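Local coordinates for protein D-alanine--D-alanine ligase (Coxiella burnetii, PDB 3TQT) that joins two molecules of D-alanine into D-alanyl-D-alanine at the expense of ATP, supplying a building block for peptidoglycan in the bacterial cell wall, at residues 74-87 against 95-107. Sequence-based numbering, arbitrary orientation.
Sequences RPITIAFGDAAKPW and RRYSADCVFPMVH
D82 uses both carboxylate oxygens, one on K85 of its own loop and one on R96 of strand 96-97. D82 OD1 accepts the backbone N of K85 at 2.7 Å, an Asx motif, while D82 OD2 receives R96 NH1 in a salt bridge of 2.8 Å through its anti lone pair. Arginine suits position 96 because its stem, extended from CG to NE, carries the guanidinium across the loop; the methyl CB of A79, small enough to fit there, sits over one face, 3.5 Å from R96 CZ, and Q88 takes NE. W87 and Y97 form an antiparallel hydrogen-bonded pair, Y97 N donating to W87 O at 2.8 Å; in the loops beyond it A99 N donates to A84 O at 3.1 Å. A water bridges that same A84 O to D100 OD1.

On the buried side P86 CG sits over the W87 indole, a rigid apolar lid. A99 CB comes within 3.7 Å of W87 NE1, and V102 CG2 meets W87 CZ2 at the ring edge, while S8 accepts the indole N-H. This joins the edge strand 96-97 of the N-terminal domain, through W87, to strand 101-104 at the far edge of the same sheet. With both oxygens bonded, the D82 carboxylate is probably kept ionised, and it probably helps fix the 82-85 loop against strand 96-97.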
ATOM      1  N   ARG A  74     -17.698 -23.380  -0.303  1.00 31.71           N
ATOM      2  CA  ARG A  74     -16.622 -24.291   0.060  1.00 35.38           C
ATOM      3  C   ARG A  74     -15.458 -23.556   0.708  1.00 33.83           C
ATOM      4  O   ARG A  74     -14.919 -22.609   0.134  1.00 28.18           O
ATOM      5  CB  ARG A  74     -16.110 -25.018  -1.188  1.00 44.93           C
ATOM      6  CG  ARG A  74     -17.185 -25.646  -2.081  1.00 57.28           C
ATOM      7  CD  ARG A  74     -16.694 -25.722  -3.531  1.00 62.34           C
ATOM      8  NE  ARG A  74     -17.141 -26.917  -4.247  1.00 71.20           N
ATOM      9  CZ  ARG A  74     -18.060 -26.920  -5.209  1.00 72.70           C
ATOM     10  NH1 ARG A  74     -18.639 -25.788  -5.577  1.00 76.94           N
ATOM     11  NH2 ARG A  74     -18.398 -28.052  -5.808  1.00 71.94           N
ATOM     12  N   PRO A  75     -15.057 -24.004   1.904  1.00 33.87           N
ATOM     13  CA  PRO A  75     -13.857 -23.477   2.558  1.00 33.46           C
ATOM     14  C   PRO A  75     -12.643 -23.600   1.639  1.00 30.90           C
ATOM     15  O   PRO A  75     -12.376 -24.663   1.081  1.00 28.18           O
ATOM     16  CB  PRO A  75     -13.701 -24.388   3.781  1.00 34.04           C
ATOM     17  CG  PRO A  75     -15.083 -24.850   4.072  1.00 34.91           C
ATOM     18  CD  PRO A  75     -15.745 -25.009   2.734  1.00 34.84           C
ATOM     19  N   ILE A  76     -11.921 -22.505   1.454  1.00 23.91           N
ATOM     20  CA  ILE A  76     -10.750 -22.549   0.602  1.00 24.77           C
ATOM     21  C   ILE A  76      -9.574 -21.875   1.261  1.00 27.31           C
ATOM     22  O   ILE A  76      -9.718 -21.073   2.190  1.00 29.00           O
ATOM     23  CB  ILE A  76     -10.984 -21.863  -0.749  1.00 29.19           C
ATOM     24  CG1 ILE A  76     -11.530 -20.440  -0.539  1.00 31.99           C
ATOM     25  CG2 ILE A  76     -11.892 -22.714  -1.643  1.00 28.24           C
ATOM     26  CD1 ILE A  76     -11.228 -19.501  -1.714  1.00 29.18           C
ATOM     27  N   THR A  77      -8.394 -22.225   0.781  1.00 26.33           N
ATOM     28  CA  THR A  77      -7.242 -21.399   1.039  1.00 26.24           C
ATOM     29  C   THR A  77      -6.624 -21.075  -0.311  1.00 24.48           C
ATOM     30  O   THR A  77      -7.275 -21.221  -1.337  1.00 28.61           O
ATOM     31  CB  THR A  77      -6.253 -22.054   1.993  1.00 29.37           C
ATOM     32  OG1 THR A  77      -5.195 -21.127   2.261  1.00 37.55           O
ATOM     33  CG2 THR A  77      -5.692 -23.345   1.402  1.00 27.76           C
ATOM     34  N   ILE A  78      -5.389 -20.608  -0.321  1.00 22.41           N
ATOM     35  CA  ILE A  78      -4.794 -20.189  -1.571  1.00 27.40           C
ATOM     36  C   ILE A  78      -3.622 -21.092  -1.919  1.00 25.31           C
ATOM     37  O   ILE A  78      -3.055 -21.753  -1.062  1.00 37.71           O
ATOM     38  CB  ILE A  78      -4.365 -18.699  -1.547  1.00 29.13           C
ATOM     39  CG1 ILE A  78      -3.330 -18.458  -0.460  1.00 32.92           C
ATOM     40  CG2 ILE A  78      -5.574 -17.796  -1.345  1.00 26.10           C
ATOM     41  CD1 ILE A  78      -2.937 -17.014  -0.326  1.00 40.48           C
ATOM     42  N   ALA A  79      -3.273 -21.121  -3.189  1.00 26.91           N
ATOM     43  CA  ALA A  79      -2.161 -21.926  -3.637  1.00 27.06           C
ATOM     44  C   ALA A  79      -1.086 -21.000  -4.183  1.00 28.20           C
ATOM     45  O   ALA A  79      -1.152 -20.578  -5.332  1.00 31.95           O
ATOM     46  CB  ALA A  79      -2.629 -22.892  -4.700  1.00 31.40           C
ATOM     47  N   PHE A  80      -0.103 -20.665  -3.356  1.00 25.24           N
ATOM     48  CA  PHE A  80       0.980 -19.804  -3.816  1.00 25.18           C
ATOM     49  C   PHE A  80       1.707 -20.417  -4.994  1.00 25.65           C
ATOM     50  O   PHE A  80       1.899 -21.630  -5.054  1.00 31.02           O
ATOM     51  CB  PHE A  80       1.969 -19.519  -2.691  1.00 27.79           C
ATOM     52  CG  PHE A  80       1.441 -18.576  -1.659  1.00 26.71           C
ATOM     53  CD1 PHE A  80       1.176 -17.261  -1.987  1.00 24.86           C
ATOM     54  CD2 PHE A  80       1.185 -19.009  -0.374  1.00 39.31           C
ATOM     55  CE1 PHE A  80       0.676 -16.388  -1.043  1.00 36.42           C
ATOM     56  CE2 PHE A  80       0.688 -18.139   0.576  1.00 45.63           C
ATOM     57  CZ  PHE A  80       0.435 -16.826   0.239  1.00 38.61           C
ATOM     58  N   GLY A  81       2.102 -19.575  -5.936  1.00 29.38           N
ATOM     59  CA  GLY A  81       2.893 -20.033  -7.063  1.00 35.55           C
ATOM     60  C   GLY A  81       2.024 -20.530  -8.197  1.00 46.49           C
ATOM     61  O   GLY A  81       2.418 -20.456  -9.357  1.00 57.16           O
ATOM     62  N   ASP A  82       0.840 -21.040  -7.864  1.00 46.84           N
ATOM     63  CA  ASP A  82      -0.091 -21.524  -8.879  1.00 49.67           C
ATOM     64  C   ASP A  82      -0.815 -20.340  -9.518  1.00 46.94           C
ATOM     65  O   ASP A  82      -1.865 -19.900  -9.040  1.00 40.07           O
ATOM     66  CB  ASP A  82      -1.093 -22.510  -8.273  1.00 44.74           C
ATOM     67  CG  ASP A  82      -1.928 -23.223  -9.327  1.00 52.56           C
ATOM     68  OD1 ASP A  82      -2.304 -22.581 -10.332  1.00 47.02           O
ATOM     69  OD2 ASP A  82      -2.210 -24.430  -9.150  1.00 55.33           O
ATOM     70  N   ALA A  83      -0.241 -19.829 -10.600  1.00 48.29           N
ATOM     71  CA  ALA A  83      -0.738 -18.611 -11.229  1.00 51.97           C
ATOM     72  C   ALA A  83      -2.131 -18.796 -11.820  1.00 42.22           C
ATOM     73  O   ALA A  83      -2.926 -17.863 -11.841  1.00 40.55           O
ATOM     74  CB  ALA A  83       0.237 -18.130 -12.290  1.00 56.18           C
ATOM     75  N   ALA A  84      -2.430 -20.004 -12.284  1.00 36.86           N
ATOM     76  CA  ALA A  84      -3.697 -20.258 -12.970  1.00 37.94           C
ATOM     77  C   ALA A  84      -4.859 -20.590 -12.027  1.00 37.84           C
ATOM     78  O   ALA A  84      -5.992 -20.168 -12.258  1.00 30.94           O
ATOM     79  CB  ALA A  84      -3.524 -21.355 -14.001  1.00 34.81           C
ATOM     80  N   LYS A  85      -4.566 -21.355 -10.977  1.00 35.96           N
ATOM     81  CA  LYS A  85      -5.583 -21.837 -10.049  1.00 37.14           C
ATOM     82  C   LYS A  85      -5.184 -21.497  -8.619  1.00 30.64           C
ATOM     83  O   LYS A  85      -4.642 -22.329  -7.901  1.00 30.13           O
ATOM     84  CB  LYS A  85      -5.770 -23.344 -10.194  1.00 30.51           C
ATOM     85  CG  LYS A  85      -6.160 -23.793 -11.594  1.00 39.28           C
ATOM     86  CD  LYS A  85      -6.725 -25.209 -11.562  1.00 44.46           C
ATOM     87  CE  LYS A  85      -7.116 -25.690 -12.950  1.00 54.22           C
ATOM     88  NZ  LYS A  85      -6.449 -26.978 -13.296  1.00 60.63           N
ATOM     89  N   PRO A  86      -5.463 -20.259  -8.203  1.00 27.71           N
ATOM     90  CA  PRO A  86      -4.995 -19.736  -6.920  1.00 27.55           C
ATOM     91  C   PRO A  86      -5.794 -20.232  -5.722  1.00 27.66           C
ATOM     92  O   PRO A  86      -5.277 -20.162  -4.609  1.00 29.87           O
ATOM     93  CB  PRO A  86      -5.181 -18.231  -7.083  1.00 24.92           C
ATOM     94  CG  PRO A  86      -6.329 -18.103  -8.023  1.00 24.02           C
ATOM     95  CD  PRO A  86      -6.178 -19.239  -8.990  1.00 25.60           C
ATOM     96  N   TRP A  87      -7.020 -20.708  -5.940  1.00 18.63           N
ATOM     97  CA  TRP A  87      -7.890 -21.107  -4.840  1.00 20.72           C
ATOM     98  C   TRP A  87      -7.846 -22.607  -4.679  1.00 27.52           C
ATOM     99  O   TRP A  87      -7.961 -23.350  -5.662  1.00 27.82           O
ATOM    100  CB  TRP A  87      -9.339 -20.705  -5.108  1.00 20.89           C
ATOM    101  CG  TRP A  87      -9.524 -19.348  -5.680  1.00 22.29           C
ATOM    102  CD1 TRP A  87     -10.324 -19.008  -6.731  1.00 26.41           C
ATOM    103  CD2 TRP A  87      -8.900 -18.133  -5.237  1.00 25.05           C
ATOM    104  NE1 TRP A  87     -10.251 -17.647  -6.960  1.00 28.28           N
ATOM    105  CE2 TRP A  87      -9.377 -17.092  -6.062  1.00 23.43           C
ATOM    106  CE3 TRP A  87      -7.979 -17.825  -4.228  1.00 21.33           C
ATOM    107  CZ2 TRP A  87      -8.966 -15.774  -5.910  1.00 27.12           C
ATOM    108  CZ3 TRP A  87      -7.588 -16.505  -4.066  1.00 30.08           C
ATOM    109  CH2 TRP A  87      -8.076 -15.499  -4.905  1.00 30.02           C
ATOM    110  N   ARG A  95      -8.662 -29.906  -4.428  1.00 37.97           N
ATOM    111  CA  ARG A  95      -9.275 -29.392  -5.651  1.00 40.14           C
ATOM    112  C   ARG A  95      -8.997 -27.896  -5.834  1.00 32.01           C
ATOM    113  O   ARG A  95      -9.421 -27.087  -5.023  1.00 35.78           O
ATOM    114  CB  ARG A  95     -10.784 -29.639  -5.624  1.00 49.55           C
ATOM    115  CG  ARG A  95     -11.451 -29.576  -6.992  1.00 62.38           C
ATOM    116  CD  ARG A  95     -12.290 -28.322  -7.151  1.00 69.06           C
ATOM    117  NE  ARG A  95     -11.966 -27.589  -8.376  1.00 72.15           N
ATOM    118  CZ  ARG A  95     -12.777 -27.471  -9.424  1.00 66.07           C
ATOM    119  NH1 ARG A  95     -13.979 -28.035  -9.407  1.00 67.45           N
ATOM    120  NH2 ARG A  95     -12.386 -26.780 -10.487  1.00 58.74           N
ATOM    121  N   ARG A  96      -8.290 -27.530  -6.901  1.00 34.03           N
ATOM    122  CA  ARG A  96      -7.974 -26.122  -7.141  1.00 35.64           C
ATOM    123  C   ARG A  96      -8.912 -25.478  -8.157  1.00 26.76           C
ATOM    124  O   ARG A  96      -9.445 -26.149  -9.035  1.00 35.51           O
ATOM    125  CB  ARG A  96      -6.507 -25.946  -7.545  1.00 45.29           C
ATOM    126  CG  ARG A  96      -5.537 -26.180  -6.394  1.00 49.88           C
ATOM    127  CD  ARG A  96      -4.091 -25.937  -6.799  1.00 47.21           C
ATOM    128  NE  ARG A  96      -3.170 -26.254  -5.711  1.00 43.24           N
ATOM    129  CZ  ARG A  96      -1.844 -26.175  -5.796  1.00 51.64           C
ATOM    130  NH1 ARG A  96      -1.267 -25.786  -6.928  1.00 45.63           N
ATOM    131  NH2 ARG A  96      -1.090 -26.482  -4.745  1.00 55.72           N
ATOM    132  N   TYR A  97      -9.129 -24.174  -8.013  1.00 27.07           N
ATOM    133  CA  TYR A  97     -10.067 -23.450  -8.861  1.00 25.64           C
ATOM    134  C   TYR A  97      -9.362 -22.323  -9.577  1.00 28.86           C
ATOM    135  O   TYR A  97      -8.549 -21.608  -8.981  1.00 24.66           O
ATOM    136  CB  TYR A  97     -11.199 -22.841  -8.046  1.00 28.67           C
ATOM    137  CG  TYR A  97     -12.036 -23.819  -7.259  1.00 34.47           C
ATOM    138  CD1 TYR A  97     -13.319 -24.151  -7.671  1.00 44.43           C
ATOM    139  CD2 TYR A  97     -11.555 -24.384  -6.090  1.00 39.38           C
ATOM    140  CE1 TYR A  97     -14.094 -25.032  -6.943  1.00 47.64           C
ATOM    141  CE2 TYR A  97     -12.318 -25.265  -5.362  1.00 48.59           C
ATOM    142  CZ  TYR A  97     -13.586 -25.586  -5.788  1.00 52.37           C
ATOM    143  OH  TYR A  97     -14.342 -26.469  -5.053  1.00 62.27           O
ATOM    144  N   SER A  98      -9.713 -22.161 -10.846  1.00 25.23           N
ATOM    145  CA  SER A  98      -9.101 -21.173 -11.720  1.00 29.43           C
ATOM    146  C   SER A  98      -9.573 -19.773 -11.390  1.00 26.49           C
ATOM    147  O   SER A  98     -10.691 -19.578 -10.929  1.00 25.17           O
ATOM    148  CB  SER A  98      -9.502 -21.463 -13.164  1.00 25.91           C
ATOM    149  OG  SER A  98      -8.940 -22.677 -13.597  1.00 34.14           O
ATOM    150  N   ALA A  99      -8.713 -18.800 -11.660  1.00 22.06           N
ATOM    151  CA  ALA A  99      -9.106 -17.404 -11.668  1.00 25.98           C
ATOM    152  C   ALA A  99      -8.216 -16.686 -12.672  1.00 28.13           C
ATOM    153  O   ALA A  99      -6.997 -16.713 -12.561  1.00 29.04           O
ATOM    154  CB  ALA A  99      -8.975 -16.794 -10.279  1.00 21.61           C
ATOM    155  N   ASP A 100      -8.831 -16.069 -13.669  1.00 22.19           N
ATOM    156  CA  ASP A 100      -8.097 -15.299 -14.667  1.00 21.81           C
ATOM    157  C   ASP A 100      -8.034 -13.841 -14.277  1.00 25.94           C
ATOM    158  O   ASP A 100      -7.184 -13.085 -14.749  1.00 26.37           O
ATOM    159  CB  ASP A 100      -8.786 -15.432 -16.015  1.00 18.91           C
ATOM    160  CG  ASP A 100      -8.721 -16.836 -16.539  1.00 28.15           C
ATOM    161  OD1 ASP A 100      -7.614 -17.408 -16.484  1.00 26.55           O
ATOM    162  OD2 ASP A 100      -9.766 -17.365 -16.975  1.00 25.04           O
ATOM    163  N   CYS A 101      -8.959 -13.442 -13.419  1.00 24.87           N
ATOM    164  CA  CYS A 101      -8.991 -12.074 -12.941  1.00 24.18           C
ATOM    165  C   CYS A 101      -9.849 -12.007 -11.695  1.00 23.46           C
ATOM    166  O   CYS A 101     -10.869 -12.694 -11.583  1.00 21.36           O
ATOM    167  CB  CYS A 101      -9.512 -11.121 -14.025  1.00 18.52           C
ATOM    168  SG  CYS A 101      -9.533  -9.364 -13.540  1.00 25.41           S
ATOM    169  N   VAL A 102      -9.415 -11.193 -10.744  1.00 19.21           N
ATOM    170  CA  VAL A 102     -10.120 -11.070  -9.479  1.00 17.90           C
ATOM    171  C   VAL A 102     -10.763  -9.699  -9.396  1.00 22.24           C
ATOM    172  O   VAL A 102     -10.173  -8.702  -9.800  1.00 23.56           O
ATOM    173  CB  VAL A 102      -9.162 -11.293  -8.293  1.00 15.86           C
ATOM    174  CG1 VAL A 102      -9.853 -11.002  -6.982  1.00 15.63           C
ATOM    175  CG2 VAL A 102      -8.604 -12.720  -8.333  1.00 23.68           C
ATOM    176  N   PHE A 103     -11.989  -9.660  -8.892  1.00 20.60           N
ATOM    177  CA  PHE A 103     -12.690  -8.412  -8.723  1.00 21.01           C
ATOM    178  C   PHE A 103     -12.806  -8.188  -7.222  1.00 27.07           C
ATOM    179  O   PHE A 103     -13.701  -8.722  -6.586  1.00 24.31           O
ATOM    180  CB  PHE A 103     -14.076  -8.531  -9.361  1.00 30.54           C
ATOM    181  CG  PHE A 103     -14.593  -7.250  -9.949  1.00 26.48           C
ATOM    182  CD1 PHE A 103     -14.940  -7.180 -11.291  1.00 37.14           C
ATOM    183  CD2 PHE A 103     -14.716  -6.116  -9.170  1.00 27.54           C
ATOM    184  CE1 PHE A 103     -15.413  -6.008 -11.826  1.00 25.99           C
ATOM    185  CE2 PHE A 103     -15.194  -4.944  -9.702  1.00 32.02           C
ATOM    186  CZ  PHE A 103     -15.542  -4.892 -11.032  1.00 30.01           C
ATOM    187  N   PRO A 104     -11.861  -7.432  -6.641  1.00 24.58           N
ATOM    188  CA  PRO A 104     -11.915  -7.218  -5.203  1.00 27.18           C
ATOM    189  C   PRO A 104     -13.114  -6.310  -4.932  1.00 35.64           C
ATOM    190  O   PRO A 104     -13.200  -5.215  -5.496  1.00 33.16           O
ATOM    191  CB  PRO A 104     -10.594  -6.492  -4.896  1.00 22.30           C
ATOM    192  CG  PRO A 104      -9.828  -6.452  -6.172  1.00 24.97           C
ATOM    193  CD  PRO A 104     -10.800  -6.640  -7.280  1.00 23.88           C
ATOM    194  N   MET A 105     -14.059  -6.769  -4.124  1.00 21.63           N
ATOM    195  CA  MET A 105     -15.236  -5.954  -3.892  1.00 20.80           C
ATOM    196  C   MET A 105     -15.510  -5.936  -2.409  1.00 31.94           C
ATOM    197  O   MET A 105     -16.654  -5.968  -1.968  1.00 37.89           O
ATOM    198  CB  MET A 105     -16.433  -6.448  -4.708  1.00 28.78           C
ATOM    199  CG  MET A 105     -17.643  -5.499  -4.721  1.00 30.40           C
ATOM    200  SD  MET A 105     -17.273  -3.744  -5.030  1.00 35.51           S
ATOM    201  CE  MET A 105     -16.196  -3.866  -6.470  1.00 26.94           C
ATOM    202  N   VAL A 106     -14.424  -5.897  -1.651  1.00 23.04           N
ATOM    203  CA  VAL A 106     -14.490  -5.664  -0.224  1.00 24.59           C
ATOM    204  C   VAL A 106     -14.252  -4.176   0.024  1.00 31.92           C
ATOM    205  O   VAL A 106     -13.192  -3.644  -0.322  1.00 37.06           O
ATOM    206  CB  VAL A 106     -13.434  -6.492   0.517  1.00 24.41           C
ATOM    207  CG1 VAL A 106     -13.376  -6.081   1.985  1.00 25.07           C
ATOM    208  CG2 VAL A 106     -13.734  -7.972   0.377  1.00 32.29           C
ATOM    209  N   HIS A 107     -15.247  -3.503   0.598  1.00 33.81           N
ATOM    210  CA  HIS A 107     -15.133  -2.079   0.924  1.00 31.89           C
ATOM    211  C   HIS A 107     -14.447  -1.882   2.270  1.00 35.14           C
ATOM    212  O   HIS A 107     -14.606  -2.690   3.184  1.00 34.24           O
ATOM    213  CB  HIS A 107     -16.511  -1.400   0.972  1.00 30.83           C
ATOM    214  CG  HIS A 107     -17.383  -1.693  -0.214  1.00 40.96           C
ATOM    215  ND1 HIS A 107     -17.093  -1.247  -1.486  1.00 35.10           N
ATOM    216  CD2 HIS A 107     -18.551  -2.374  -0.312  1.00 42.94           C
ATOM    217  CE1 HIS A 107     -18.037  -1.653  -2.320  1.00 35.58           C
ATOM    218  NE2 HIS A 107     -18.932  -2.336  -1.632  1.00 37.22           N
TER
HETATM  219  O   HOH W   1      -6.960 -19.635 -14.980  1.00 41.02           O